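Local coordinates for putative phosphatase (Bacteroides thetaiotaomicron, PDB 3KYA), which is a putative phosphatase that binds zinc ions, with an N-terminal IPT/TIG domain ahead of a series of small antiparallel sheets, its substrate not established, at residues Val71-Glu81 with Thr93-Lys103; Asp397-Lys405 with Val412-Ala420. All blocks are in the same frame, centred on the assembly; numbering follows the deposited sequence.

How the contacts relate
Contacts 1 and 2 secure neighbouring stretches of chain in different ways, one leaning on side chains and water, the other on a dense backbone ladder. Contact 1 lies in the IPT/TIG domain, far from the centre of the chain, where loops at the end of a hairpin meet; direct backbone bonds are few, ring packing and bridging waters do much of the work, and several residues are exposed. Contact 2 is more central, with no exposed residue among those that touch, and pairs the last two strands of a four-stranded antiparallel sheet through a bulged ladder backed by buried charges. The two share no strand, and the centres of contact 1 and contact 2 are about 30 Å apart.

Contact 1 (Val71-Glu81 with Thr93-Lys103); sequences VPSGAFSGEIE and TTASTTFSYEK. With EDO (1,2-ethanediol), chain D; EDO (1,2-ethanediol), chain C; EDO (1,2-ethanediol), chain E.
Gly74 N donates to Tyr101 OH at 2.9 Å, and the same hydroxyl is also hydrogen-bonded to Glu474, so backbone and carboxylate together fix the phenol end. Two backbone bonds follow: Ala95 N to Ile80 O at 2.9 Å, and Phe99 N to Gly78 O at 2.8 Å. Where the two segments part, water takes over. One molecule gives its protons to Phe76 O and Phe99 O and accepts from Tyr101 N; another joins Ile80 N to Ala95 O and Thr97 O. Tyr101 CG stands anti to its own nitrogen (chi1 -180°), which brings the ring against the turn, one face covered near its rim by Ala75 N and Phe76 N. Its edge points at the face of Phe76, a T-shaped pair with centroids 5.5 Å apart and planes at 71°. Lys103 CD meets the edge of the Phe76 ring at CE1, 3.7 Å away. Deeper in, Val71 CG2 touches Phe99 CZ at 3.8 Å, and Ile80 CB faces Ala95 CB. Leu34 backs both Val71 and Phe99. Consecutive beta turns, type II from Pro72 to Ala75 and type I from Ala75 to Gly78, pack on the chain leaving the hairpin 80-84/91-94 within the immunoglobulin-like IPT/TIG fold.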
ATOM      1  N   VAL A  71      -0.581  -3.709 -22.593  1.00 12.20           N
ATOM      2  CA  VAL A  71      -1.165  -2.449 -23.053  1.00 12.56           C
ATOM      3  C   VAL A  71      -0.079  -1.367 -23.104  1.00 12.50           C
ATOM      4  O   VAL A  71       0.580  -1.091 -22.109  1.00 12.75           O
ATOM      5  CB  VAL A  71      -2.308  -1.986 -22.141  1.00 12.33           C
ATOM      6  CG1 VAL A  71      -2.829  -0.597 -22.551  1.00 11.61           C
ATOM      7  CG2 VAL A  71      -3.441  -3.038 -22.142  1.00 14.34           C
ATOM      8  N   PRO A  72       0.099  -0.730 -24.265  1.00 12.56           N
ATOM      9  CA  PRO A  72       1.158   0.276 -24.347  1.00 12.48           C
ATOM     10  C   PRO A  72       0.783   1.631 -23.762  1.00 12.34           C
ATOM     11  O   PRO A  72      -0.414   1.984 -23.699  1.00 12.00           O
ATOM     12  CB  PRO A  72       1.391   0.425 -25.850  1.00 12.62           C
ATOM     13  CG  PRO A  72       0.221  -0.197 -26.528  1.00 13.24           C
ATOM     14  CD  PRO A  72      -0.570  -0.975 -25.556  1.00 12.53           C
ATOM     15  N   SER A  73       1.795   2.377 -23.328  1.00 12.21           N
ATOM     16  CA  SER A  73       1.583   3.745 -22.889  1.00 12.70           C
ATOM     17  C   SER A  73       0.997   4.568 -24.040  1.00 13.05           C
ATOM     18  O   SER A  73       1.418   4.436 -25.194  1.00 12.62           O
ATOM     19  CB  SER A  73       2.908   4.378 -22.449  1.00 13.27           C
ATOM     20  OG  SER A  73       3.386   3.774 -21.262  1.00 12.80           O
ATOM     21  N   GLY A  74       0.015   5.415 -23.731  1.00 13.39           N
ATOM     22  CA  GLY A  74      -0.571   6.293 -24.726  1.00 13.28           C
ATOM     23  C   GLY A  74      -1.530   5.657 -25.725  1.00 13.70           C
ATOM     24  O   GLY A  74      -1.712   6.196 -26.807  1.00 14.06           O
ATOM     25  N   ALA A  75      -2.163   4.542 -25.362  1.00 13.37           N
ATOM     26  CA  ALA A  75      -3.092   3.843 -26.255  1.00 13.18           C
ATOM     27  C   ALA A  75      -4.511   4.421 -26.114  1.00 12.75           C
ATOM     28  O   ALA A  75      -5.481   3.679 -25.978  1.00 12.54           O
ATOM     29  CB  ALA A  75      -3.086   2.355 -25.958  1.00 13.29           C
ATOM     30  N   PHE A  76      -4.611   5.740 -26.204  1.00 13.05           N
ATOM     31  CA  PHE A  76      -5.861   6.473 -25.926  1.00 13.42           C
ATOM     32  C   PHE A  76      -7.120   5.954 -26.612  1.00 13.80           C
ATOM     33  O   PHE A  76      -8.145   5.802 -25.953  1.00 13.99           O
ATOM     34  CB  PHE A  76      -5.716   7.969 -26.250  1.00 13.55           C
ATOM     35  CG  PHE A  76      -4.638   8.650 -25.463  1.00 14.58           C
ATOM     36  CD1 PHE A  76      -4.851   9.008 -24.140  1.00 15.95           C
ATOM     37  CD2 PHE A  76      -3.413   8.939 -26.047  1.00 14.43           C
ATOM     38  CE1 PHE A  76      -3.849   9.626 -23.401  1.00 15.36           C
ATOM     39  CE2 PHE A  76      -2.402   9.560 -25.305  1.00 15.97           C
ATOM     40  CZ  PHE A  76      -2.628   9.904 -23.992  1.00 15.29           C
ATOM     41  N   SER A  77      -7.054   5.688 -27.911  1.00 14.27           N
ATOM     42  CA  SER A  77      -8.265   5.293 -28.649  1.00 15.16           C
ATOM     43  C   SER A  77      -8.746   3.874 -28.298  1.00 15.40           C
ATOM     44  O   SER A  77      -9.940   3.562 -28.451  1.00 15.40           O
ATOM     45  CB  SER A  77      -8.063   5.435 -30.169  1.00 15.42           C
ATOM     46  OG  SER A  77      -7.361   4.328 -30.712  1.00 16.02           O
ATOM     47  N   GLY A  78      -7.833   3.018 -27.831  1.00 14.92           N
ATOM     48  CA  GLY A  78      -8.186   1.647 -27.458  1.00 15.05           C
ATOM     49  C   GLY A  78      -8.470   0.717 -28.623  1.00 15.29           C
ATOM     50  O   GLY A  78      -8.890  -0.424 -28.417  1.00 15.60           O
ATOM     51  N   GLU A  79      -8.252   1.189 -29.845  1.00 15.83           N
ATOM     52  CA  GLU A  79      -8.471   0.360 -31.027  0.50 16.32           C
ATOM     53  C   GLU A  79      -7.432  -0.754 -31.052  1.00 16.41           C
ATOM     54  O   GLU A  79      -6.238  -0.493 -30.907  1.00 16.91           O
ATOM     55  CB  GLU A  79      -8.402   1.194 -32.308  0.50 16.65           C
ATOM     56  CG  GLU A  79      -9.512   2.227 -32.414  0.50 17.60           C
ATOM     57  CD  GLU A  79      -9.450   3.023 -33.695  0.50 19.05           C
ATOM     58  OE1 GLU A  79      -8.445   2.899 -34.429  0.50 20.17           O
ATOM     59  OE2 GLU A  79     -10.411   3.772 -33.968  0.50 21.38           O
ATOM     60  N   ILE A  80      -7.897  -1.993 -31.204  1.00 15.83           N
ATOM     61  CA  ILE A  80      -7.021  -3.171 -31.222  1.00 15.79           C
ATOM     62  C   ILE A  80      -6.879  -3.682 -32.644  1.00 16.03           C
ATOM     63  O   ILE A  80      -7.875  -4.039 -33.279  1.00 16.07           O
ATOM     64  CB  ILE A  80      -7.563  -4.285 -30.314  1.00 15.29           C
ATOM     65  CG1 ILE A  80      -7.685  -3.773 -28.881  1.00 15.97           C
ATOM     66  CG2 ILE A  80      -6.660  -5.497 -30.353  1.00 15.90           C
ATOM     67  CD1 ILE A  80      -8.397  -4.694 -27.938  1.00 13.79           C
ATOM     68  N   GLU A  81      -5.647  -3.693 -33.154  1.00 15.74           N
ATOM     69  CA  GLU A  81      -5.377  -4.130 -34.517  1.00 16.31           C
ATOM     70  C   GLU A  81      -4.315  -5.209 -34.443  1.00 15.93           C
ATOM     71  O   GLU A  81      -3.334  -5.065 -33.700  1.00 15.83           O
ATOM     72  CB  GLU A  81      -4.934  -2.945 -35.381  1.00 16.86           C
ATOM     73  CG  GLU A  81      -4.672  -3.255 -36.850  1.00 19.62           C
ATOM     74  CD  GLU A  81      -3.962  -2.116 -37.577  1.00 22.63           C
ATOM     75  OE1 GLU A  81      -4.573  -1.044 -37.797  1.00 26.79           O
ATOM     76  OE2 GLU A  81      -2.790  -2.297 -37.960  1.00 25.45           O
ATOM     77  N   THR A  93      -6.812  -7.611 -38.957  1.00 18.24           N
ATOM     78  CA  THR A  93      -8.176  -7.362 -38.522  1.00 18.25           C
ATOM     79  C   THR A  93      -8.137  -6.346 -37.400  1.00 18.21           C
ATOM     80  O   THR A  93      -7.099  -6.151 -36.768  1.00 17.47           O
ATOM     81  CB  THR A  93      -8.903  -8.635 -38.038  1.00 18.61           C
ATOM     82  OG1 THR A  93     -10.313  -8.370 -37.922  1.00 18.68           O
ATOM     83  CG2 THR A  93      -8.359  -9.111 -36.696  1.00 18.56           C
ATOM     84  N   THR A  94      -9.267  -5.690 -37.167  1.00 18.14           N
ATOM     85  CA  THR A  94      -9.387  -4.712 -36.091  1.00 18.40           C
ATOM     86  C   THR A  94     -10.595  -5.102 -35.261  1.00 17.89           C
ATOM     87  O   THR A  94     -11.654  -5.407 -35.825  1.00 17.56           O
ATOM     88  CB  THR A  94      -9.558  -3.283 -36.633  1.00 18.58           C
ATOM     89  OG1 THR A  94      -8.404  -2.930 -37.402  1.00 20.75           O
ATOM     90  CG2 THR A  94      -9.717  -2.267 -35.499  1.00 19.03           C
ATOM     91  N   ALA A  95     -10.442  -5.112 -33.938  1.00 16.42           N
ATOM     92  CA  ALA A  95     -11.537  -5.489 -33.055  1.00 16.11           C
ATOM     93  C   ALA A  95     -12.681  -4.486 -33.237  1.00 15.91           C
ATOM     94  O   ALA A  95     -12.442  -3.290 -33.437  1.00 15.16           O
ATOM     95  CB  ALA A  95     -11.090  -5.543 -31.623  1.00 15.83           C
ATOM     96  N   SER A  96     -13.913  -4.979 -33.173  1.00 15.93           N
ATOM     97  CA  SER A  96     -15.080  -4.120 -33.394  1.00 16.48           C
ATOM     98  C   SER A  96     -15.321  -3.152 -32.229  1.00 16.11           C
ATOM     99  O   SER A  96     -15.850  -2.057 -32.454  1.00 16.93           O
ATOM    100  CB  SER A  96     -16.338  -4.959 -33.718  1.00 16.62           C
ATOM    101  OG  SER A  96     -16.756  -5.738 -32.614  1.00 18.48           O
ATOM    102  N   THR A  97     -14.928  -3.547 -31.012  1.00 15.15           N
ATOM    103  CA  THR A  97     -15.060  -2.697 -29.832  0.50 14.93           C
ATOM    104  C   THR A  97     -13.675  -2.222 -29.391  1.00 14.86           C
ATOM    105  O   THR A  97     -12.672  -2.872 -29.655  1.00 14.65           O
ATOM    106  CB  THR A  97     -15.738  -3.423 -28.660  0.50 14.85           C
ATOM    107  OG1 THR A  97     -14.973  -4.579 -28.296  0.50 15.22           O
ATOM    108  CG2 THR A  97     -17.151  -3.847 -29.041  0.50 15.11           C
ATOM    109  N   THR A  98     -13.630  -1.071 -28.740  1.00 14.80           N
ATOM    110  CA  THR A  98     -12.363  -0.504 -28.283  1.00 15.04           C
ATOM    111  C   THR A  98     -12.083  -0.821 -26.822  1.00 14.53           C
ATOM    112  O   THR A  98     -12.997  -0.945 -26.015  1.00 15.10           O
ATOM    113  CB  THR A  98     -12.333   1.028 -28.472  1.00 15.00           C
ATOM    114  OG1 THR A  98     -13.449   1.623 -27.802  1.00 16.01           O
ATOM    115  CG2 THR A  98     -12.392   1.385 -29.941  1.00 16.32           C
ATOM    116  N   PHE A  99     -10.798  -0.990 -26.503  1.00 14.62           N
ATOM    117  CA  PHE A  99     -10.342  -1.160 -25.130  1.00 14.02           C
ATOM    118  C   PHE A  99     -10.484   0.193 -24.444  1.00 13.70           C
ATOM    119  O   PHE A  99     -10.235   1.214 -25.064  1.00 14.28           O
ATOM    120  CB  PHE A  99      -8.875  -1.608 -25.134  1.00 13.87           C
ATOM    121  CG  PHE A  99      -8.256  -1.740 -23.769  1.00 13.21           C
ATOM    122  CD1 PHE A  99      -8.497  -2.855 -22.980  1.00 13.58           C
ATOM    123  CD2 PHE A  99      -7.371  -0.786 -23.309  1.00 14.82           C
ATOM    124  CE1 PHE A  99      -7.903  -2.990 -21.736  1.00 13.57           C
ATOM    125  CE2 PHE A  99      -6.772  -0.912 -22.074  1.00 14.07           C
ATOM    126  CZ  PHE A  99      -7.044  -2.020 -21.280  1.00 13.57           C
ATOM    127  N   SER A 100     -10.894   0.215 -23.181  1.00 13.43           N
ATOM    128  CA  SER A 100     -11.051   1.481 -22.475  1.00 13.65           C
ATOM    129  C   SER A 100      -9.751   1.806 -21.732  1.00 13.93           C
ATOM    130  O   SER A 100      -9.481   1.268 -20.650  1.00 13.32           O
ATOM    131  CB  SER A 100     -12.249   1.441 -21.535  1.00 13.93           C
ATOM    132  OG  SER A 100     -12.402   2.702 -20.928  1.00 15.53           O
ATOM    133  N   TYR A 101      -8.944   2.668 -22.352  1.00 13.97           N
ATOM    134  CA  TYR A 101      -7.637   3.064 -21.825  1.00 13.92           C
ATOM    135  C   TYR A 101      -7.767   4.033 -20.658  1.00 14.48           C
ATOM    136  O   TYR A 101      -8.372   5.103 -20.796  1.00 14.75           O
ATOM    137  CB  TYR A 101      -6.792   3.680 -22.949  1.00 13.99           C
ATOM    138  CG  TYR A 101      -5.410   4.118 -22.510  1.00 14.15           C
ATOM    139  CD1 TYR A 101      -4.371   3.187 -22.389  1.00 13.98           C
ATOM    140  CD2 TYR A 101      -5.137   5.452 -22.208  1.00 13.40           C
ATOM    141  CE1 TYR A 101      -3.104   3.566 -21.964  1.00 13.73           C
ATOM    142  CE2 TYR A 101      -3.852   5.843 -21.787  1.00 13.58           C
ATOM    143  CZ  TYR A 101      -2.848   4.894 -21.667  1.00 13.43           C
ATOM    144  OH  TYR A 101      -1.571   5.271 -21.261  1.00 13.32           O
ATOM    145  N   GLU A 102      -7.199   3.656 -19.514  1.00 14.55           N
ATOM    146  CA  GLU A 102      -7.236   4.477 -18.313  1.00 15.10           C
ATOM    147  C   GLU A 102      -5.944   5.307 -18.251  1.00 14.58           C
ATOM    148  O   GLU A 102      -4.839   4.760 -18.116  1.00 13.88           O
ATOM    149  CB  GLU A 102      -7.366   3.612 -17.064  1.00 15.63           C
ATOM    150  CG  GLU A 102      -8.666   2.806 -16.995  1.00 18.81           C
ATOM    151  CD  GLU A 102      -8.693   1.814 -15.834  1.00 22.15           C
ATOM    152  OE1 GLU A 102      -7.611   1.460 -15.299  1.00 24.86           O
ATOM    153  OE2 GLU A 102      -9.803   1.372 -15.476  1.00 25.27           O
ATOM    154  N   LYS A 103      -6.101   6.622 -18.332  1.00 14.17           N
ATOM    155  CA  LYS A 103      -4.957   7.525 -18.363  1.00 14.44           C
ATOM    156  C   LYS A 103      -4.241   7.582 -17.023  1.00 14.51           C
ATOM    157  O   LYS A 103      -4.870   7.460 -15.969  1.00 14.10           O
ATOM    158  CB  LYS A 103      -5.392   8.931 -18.786  1.00 14.47           C
ATOM    159  CG  LYS A 103      -5.957   8.981 -20.200  1.00 16.23           C
ATOM    160  CD  LYS A 103      -6.177  10.409 -20.685  1.00 19.25           C
ATOM    161  CE  LYS A 103      -7.325  11.090 -19.985  1.00 21.56           C
ATOM    162  NZ  LYS A 103      -8.628  10.441 -20.315  1.00 24.55           N
TER
HETATM  163  C1  EDO D   3       4.595   0.390 -22.045  1.00 26.50           C
HETATM  164  O1  EDO D   3       4.365   0.942 -23.352  1.00 25.33           O
HETATM  165  C2  EDO D   3       4.062  -1.030 -21.921  1.00 26.30           C
HETATM  166  O2  EDO D   3       4.729  -1.894 -22.840  1.00 28.10           O
HETATM  167  C1  EDO C   2       1.123   6.470 -19.188  1.00 29.44           C
HETATM  168  O1  EDO C   2       1.528   6.690 -20.544  1.00 28.17           O
HETATM  169  C2  EDO C   2       2.300   5.996 -18.351  1.00 28.99           C
HETATM  170  O2  EDO C   2       2.660   4.666 -18.736  1.00 29.92           O
HETATM  171  C1  EDO E   4      -1.077  -4.436 -36.159  1.00 38.81           C
HETATM  172  O1  EDO E   4      -1.624  -4.525 -37.476  1.00 39.13           O
HETATM  173  C2  EDO E   4       0.444  -4.482 -36.227  1.00 39.42           C
HETATM  174  O2  EDO E   4       0.977  -3.320 -36.864  1.00 39.41           O
HETATM  175  O   HOH W   1      -9.942   4.099 -24.850  1.00 16.66           O
HETATM  176  O   HOH W   2     -10.789  -2.095 -31.487  1.00 14.27           O

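Contact 2 (Asp397-Lys405 with Val412-Ala420); sequences DRLNFCVRK and VSTYAGRGA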
ATOM      1  N   ASP A 397      13.238  14.383  -2.763  1.00 12.70           N
ATOM      2  CA  ASP A 397      14.343  13.747  -2.011  1.00 13.05           C
ATOM      3  C   ASP A 397      15.547  13.968  -2.906  1.00 12.77           C
ATOM      4  O   ASP A 397      15.813  13.185  -3.815  1.00 12.75           O
ATOM      5  CB  ASP A 397      14.001  12.285  -1.810  1.00 13.13           C
ATOM      6  CG  ASP A 397      14.947  11.566  -0.864  1.00 14.56           C
ATOM      7  OD1 ASP A 397      15.762  12.242  -0.186  1.00 13.78           O
ATOM      8  OD2 ASP A 397      14.847  10.322  -0.804  1.00 15.89           O
ATOM      9  N   ARG A 398      16.281  15.039  -2.630  1.00 12.97           N
ATOM     10  CA  ARG A 398      17.248  15.575  -3.611  1.00 13.81           C
ATOM     11  C   ARG A 398      18.282  14.613  -4.155  1.00 13.86           C
ATOM     12  O   ARG A 398      18.390  14.472  -5.374  1.00 13.60           O
ATOM     13  CB  ARG A 398      17.939  16.866  -3.104  1.00 13.81           C
ATOM     14  CG  ARG A 398      18.701  17.582  -4.217  1.00 14.64           C
ATOM     15  CD  ARG A 398      19.266  18.963  -3.828  1.00 15.82           C
ATOM     16  NE  ARG A 398      20.229  18.860  -2.736  1.00 17.68           N
ATOM     17  CZ  ARG A 398      21.528  18.598  -2.862  1.00 19.19           C
ATOM     18  NH1 ARG A 398      22.092  18.387  -4.048  1.00 20.09           N
ATOM     19  NH2 ARG A 398      22.281  18.541  -1.767  1.00 21.93           N
ATOM     20  N   LEU A 399      19.024  13.946  -3.270  1.00 13.87           N
ATOM     21  CA  LEU A 399      20.108  13.076  -3.712  1.00 14.06           C
ATOM     22  C   LEU A 399      19.645  11.673  -4.095  1.00 14.05           C
ATOM     23  O   LEU A 399      20.462  10.832  -4.467  1.00 13.56           O
ATOM     24  CB  LEU A 399      21.246  13.057  -2.673  1.00 14.01           C
ATOM     25  CG  LEU A 399      22.045  14.367  -2.597  1.00 15.37           C
ATOM     26  CD1 LEU A 399      23.120  14.317  -1.504  1.00 15.86           C
ATOM     27  CD2 LEU A 399      22.680  14.729  -3.958  1.00 16.04           C
ATOM     28  N   ASN A 400      18.342  11.430  -3.998  1.00 13.44           N
ATOM     29  CA  ASN A 400      17.755  10.179  -4.490  1.00 13.65           C
ATOM     30  C   ASN A 400      16.971  10.396  -5.794  1.00 13.43           C
ATOM     31  O   ASN A 400      16.334   9.475  -6.285  1.00 13.59           O
ATOM     32  CB  ASN A 400      16.889   9.519  -3.425  1.00 13.16           C
ATOM     33  CG  ASN A 400      17.709   8.971  -2.278  1.00 13.91           C
ATOM     34  OD1 ASN A 400      18.832   8.500  -2.482  1.00 14.43           O
ATOM     35  ND2 ASN A 400      17.164   9.038  -1.064  1.00 12.60           N
ATOM     36  N   PHE A 401      17.016  11.613  -6.335  1.00 13.57           N
ATOM     37  CA  PHE A 401      16.462  11.916  -7.657  1.00 13.78           C
ATOM     38  C   PHE A 401      14.999  11.506  -7.858  1.00 13.60           C
ATOM     39  O   PHE A 401      14.627  10.981  -8.919  1.00 13.51           O
ATOM     40  CB  PHE A 401      17.326  11.226  -8.724  1.00 13.95           C
ATOM     41  CG  PHE A 401      18.819  11.201  -8.398  1.00 14.59           C
ATOM     42  CD1 PHE A 401      19.546  12.381  -8.273  1.00 14.80           C
ATOM     43  CD2 PHE A 401      19.484   9.993  -8.255  1.00 15.53           C
ATOM     44  CE1 PHE A 401      20.911  12.353  -7.987  1.00 15.38           C
ATOM     45  CE2 PHE A 401      20.852   9.943  -7.967  1.00 15.65           C
ATOM     46  CZ  PHE A 401      21.576  11.124  -7.840  1.00 15.63           C
ATOM     47  N   CYS A 402      14.163  11.758  -6.858  1.00 13.97           N
ATOM     48  CA  CYS A 402      12.760  11.370  -6.946  1.00 13.88           C
ATOM     49  C   CYS A 402      11.832  12.177  -6.035  1.00 13.40           C
ATOM     50  O   CYS A 402      12.276  12.932  -5.167  1.00 12.66           O
ATOM     51  CB  CYS A 402      12.640   9.882  -6.614  1.00 14.09           C
ATOM     52  SG  CYS A 402      13.138   9.454  -4.921  1.00 14.10           S
ATOM     53  N   VAL A 403      10.540  12.016  -6.289  1.00 13.09           N
ATOM     54  CA  VAL A 403       9.483  12.550  -5.450  1.00 12.98           C
ATOM     55  C   VAL A 403       9.017  11.375  -4.577  1.00 12.84           C
ATOM     56  O   VAL A 403       8.705  10.293  -5.109  1.00 13.70           O
ATOM     57  CB  VAL A 403       8.291  13.076  -6.271  1.00 13.44           C
ATOM     58  CG1 VAL A 403       7.176  13.569  -5.346  1.00 13.55           C
ATOM     59  CG2 VAL A 403       8.727  14.204  -7.244  1.00 12.83           C
ATOM     60  N   ARG A 404       9.017  11.558  -3.259  1.00 12.65           N
ATOM     61  CA  ARG A 404       8.540  10.537  -2.304  1.00 13.18           C
ATOM     62  C   ARG A 404       7.176  10.968  -1.746  1.00 13.11           C
ATOM     63  O   ARG A 404       6.827  12.163  -1.768  1.00 13.39           O
ATOM     64  CB  ARG A 404       9.499  10.350  -1.115  1.00 13.14           C
ATOM     65  CG  ARG A 404      10.983  10.191  -1.401  1.00 14.89           C
ATOM     66  CD  ARG A 404      11.441   8.807  -1.839  1.00 15.17           C
ATOM     67  NE  ARG A 404      11.350   7.751  -0.821  1.00 13.03           N
ATOM     68  CZ  ARG A 404      12.250   7.510   0.141  1.00 13.63           C
ATOM     69  NH1 ARG A 404      13.324   8.279   0.295  1.00 12.75           N
ATOM     70  NH2 ARG A 404      12.054   6.492   0.991  1.00 13.74           N
ATOM     71  N   LYS A 405       6.423   9.992  -1.240  1.00 13.44           N
ATOM     72  CA  LYS A 405       5.112  10.186  -0.644  1.00 13.45           C
ATOM     73  C   LYS A 405       5.153   9.705   0.807  1.00 13.94           C
ATOM     74  O   LYS A 405       5.771   8.681   1.099  1.00 13.62           O
ATOM     75  CB  LYS A 405       4.055   9.376  -1.408  1.00 13.85           C
ATOM     76  CG  LYS A 405       2.641   9.453  -0.836  1.00 14.40           C
ATOM     77  CD  LYS A 405       1.706   8.524  -1.598  1.00 16.44           C
ATOM     78  CE  LYS A 405       0.388   8.332  -0.898  1.00 17.81           C
ATOM     79  NZ  LYS A 405      -0.442   7.266  -1.562  1.00 18.84           N
ATOM     80  N   VAL A 412       6.456   5.754   4.052  1.00 14.00           N
ATOM     81  CA  VAL A 412       7.160   6.443   2.985  1.00 13.53           C
ATOM     82  C   VAL A 412       7.289   5.534   1.763  1.00 13.77           C
ATOM     83  O   VAL A 412       7.717   4.383   1.867  1.00 12.75           O
ATOM     84  CB  VAL A 412       8.558   6.913   3.417  1.00 13.57           C
ATOM     85  CG1 VAL A 412       9.213   7.775   2.298  1.00 12.66           C
ATOM     86  CG2 VAL A 412       8.478   7.696   4.735  1.00 13.11           C
ATOM     87  N   SER A 413       6.918   6.077   0.604  1.00 13.97           N
ATOM     88  CA  SER A 413       7.019   5.369  -0.670  1.00 14.39           C
ATOM     89  C   SER A 413       7.662   6.284  -1.728  1.00 14.45           C
ATOM     90  O   SER A 413       7.986   7.447  -1.443  1.00 14.53           O
ATOM     91  CB  SER A 413       5.639   4.898  -1.129  1.00 14.61           C
ATOM     92  OG  SER A 413       4.757   5.988  -1.305  1.00 16.00           O
ATOM     93  N   THR A 414       7.879   5.743  -2.924  1.00 14.14           N
ATOM     94  CA  THR A 414       8.453   6.509  -4.019  1.00 14.32           C
ATOM     95  C   THR A 414       7.337   6.725  -5.025  1.00 14.74           C
ATOM     96  O   THR A 414       6.742   5.758  -5.510  1.00 15.40           O
ATOM     97  CB  THR A 414       9.659   5.809  -4.647  1.00 14.01           C
ATOM     98  OG1 THR A 414      10.687   5.671  -3.657  1.00 14.98           O
ATOM     99  CG2 THR A 414      10.217   6.626  -5.810  1.00 13.95           C
ATOM    100  N   TYR A 415       7.047   7.994  -5.324  1.00 14.64           N
ATOM    101  CA  TYR A 415       5.937   8.362  -6.213  1.00 14.26           C
ATOM    102  C   TYR A 415       6.335   8.497  -7.672  1.00 14.12           C
ATOM    103  O   TYR A 415       5.627   7.996  -8.563  1.00 13.86           O
ATOM    104  CB  TYR A 415       5.310   9.680  -5.731  1.00 14.14           C
ATOM    105  CG  TYR A 415       4.213  10.241  -6.621  1.00 15.45           C
ATOM    106  CD1 TYR A 415       3.019   9.545  -6.818  1.00 16.97           C
ATOM    107  CD2 TYR A 415       4.357  11.484  -7.232  1.00 16.24           C
ATOM    108  CE1 TYR A 415       2.003  10.072  -7.624  1.00 17.50           C
ATOM    109  CE2 TYR A 415       3.355  12.011  -8.029  1.00 16.99           C
ATOM    110  CZ  TYR A 415       2.184  11.304  -8.220  1.00 17.23           C
ATOM    111  OH  TYR A 415       1.186  11.831  -9.019  1.00 17.86           O
ATOM    112  N   ALA A 416       7.466   9.162  -7.916  1.00 13.93           N
ATOM    113  CA  ALA A 416       7.916   9.440  -9.271  1.00 13.95           C
ATOM    114  C   ALA A 416       9.430   9.538  -9.329  1.00 14.18           C
ATOM    115  O   ALA A 416      10.067  10.131  -8.445  1.00 14.21           O
ATOM    116  CB  ALA A 416       7.268  10.747  -9.783  1.00 13.53           C
ATOM    117  N   GLY A 417       9.996   8.964 -10.383  1.00 14.22           N
ATOM    118  CA  GLY A 417      11.434   8.982 -10.613  1.00 14.35           C
ATOM    119  C   GLY A 417      12.065   7.611 -10.493  1.00 14.77           C
ATOM    120  O   GLY A 417      11.379   6.623 -10.173  1.00 14.68           O
ATOM    121  N   ARG A 418      13.358   7.563 -10.794  1.00 14.86           N
ATOM    122  CA  ARG A 418      14.170   6.345 -10.743  1.00 15.91           C
ATOM    123  C   ARG A 418      13.590   5.240 -11.647  1.00 16.40           C
ATOM    124  O   ARG A 418      13.591   4.059 -11.279  1.00 16.52           O
ATOM    125  CB  ARG A 418      14.312   5.867  -9.286  1.00 15.96           C
ATOM    126  CG  ARG A 418      14.912   6.934  -8.354  1.00 15.78           C
ATOM    127  CD  ARG A 418      14.914   6.475  -6.892  1.00 16.51           C
ATOM    128  NE  ARG A 418      15.888   5.412  -6.636  1.00 14.79           N
ATOM    129  CZ  ARG A 418      17.142   5.600  -6.213  1.00 16.48           C
ATOM    130  NH1 ARG A 418      17.622   6.818  -5.986  1.00 15.84           N
ATOM    131  NH2 ARG A 418      17.935   4.556  -6.011  1.00 17.17           N
ATOM    132  N   GLY A 419      13.112   5.649 -12.827  1.00 16.49           N
ATOM    133  CA  GLY A 419      12.525   4.756 -13.816  1.00 16.90           C
ATOM    134  C   GLY A 419      13.256   3.427 -13.945  1.00 17.56           C
ATOM    135  O   GLY A 419      14.452   3.384 -14.282  1.00 17.60           O
ATOM    136  N   ALA A 420      12.523   2.348 -13.694  1.00 18.52           N
ATOM    137  CA  ALA A 420      13.100   0.991 -13.721  1.00 19.04           C
ATOM    138  C   ALA A 420      13.788   0.639 -15.030  1.00 19.50           C
ATOM    139  O   ALA A 420      14.947   0.218 -15.037  1.00 19.93           O
ATOM    140  CB  ALA A 420      12.021  -0.033 -13.406  1.00 19.51           C
TER
HETATM  141  O   HOH W   3      20.273   7.449  -4.789  1.00 24.62           O
HETATM  142  O   HOH W   4      15.295   9.708 -11.196  1.00  9.61           O
HETATM  143  O   HOH W   5       3.442   6.307   1.076  1.00 14.66           O
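A classic beta bulge interrupts the antiparallel hairpin of strands 402-406 and 412-415, at the edge of a four-stranded sheet: Tyr415 and Ala416 both face Val403. Val403 O accepts from Tyr415 N at 2.8 Å and, more distantly, from Ala416 N at 3.3 Å, while Val403 N donates to Ala416 O. Beyond the bulge the ladder regains regular pairing, Lys405 and Ser413 exchanging two backbone bonds. Val403 CG1 touches the edge of the Tyr415 ring at CD2, the two side chains running alongside each other, and Ile471 of strand 467-473 packs against Val403, Tyr415 and Ala416.

On the sheet face of Arg404 and Thr414 the chemistry is charged. Folding back at chi2 (-80°) and chi3 carries the Arg404 guanidinium against Val412, whose CG1 lies over one face, 3.4 Å from NH2. Arg404 NH1 forms a salt bridge with Asp397 OD2 at 2.8 Å, and NH2 forms another with Asp363. Asn400 ND2 reaches that same OD2 from the opposite face of the carboxylate; two donors therefore grip one oxygen, which probably favours its negative charge.

Past the corner at Ala416, Arg418 extends over Cys402, with CD 4.0 Å from SG. There Arg418 NH1 donates to Asn400 O at 3.0 Å and, through a water, also reaches Asn400 OD1.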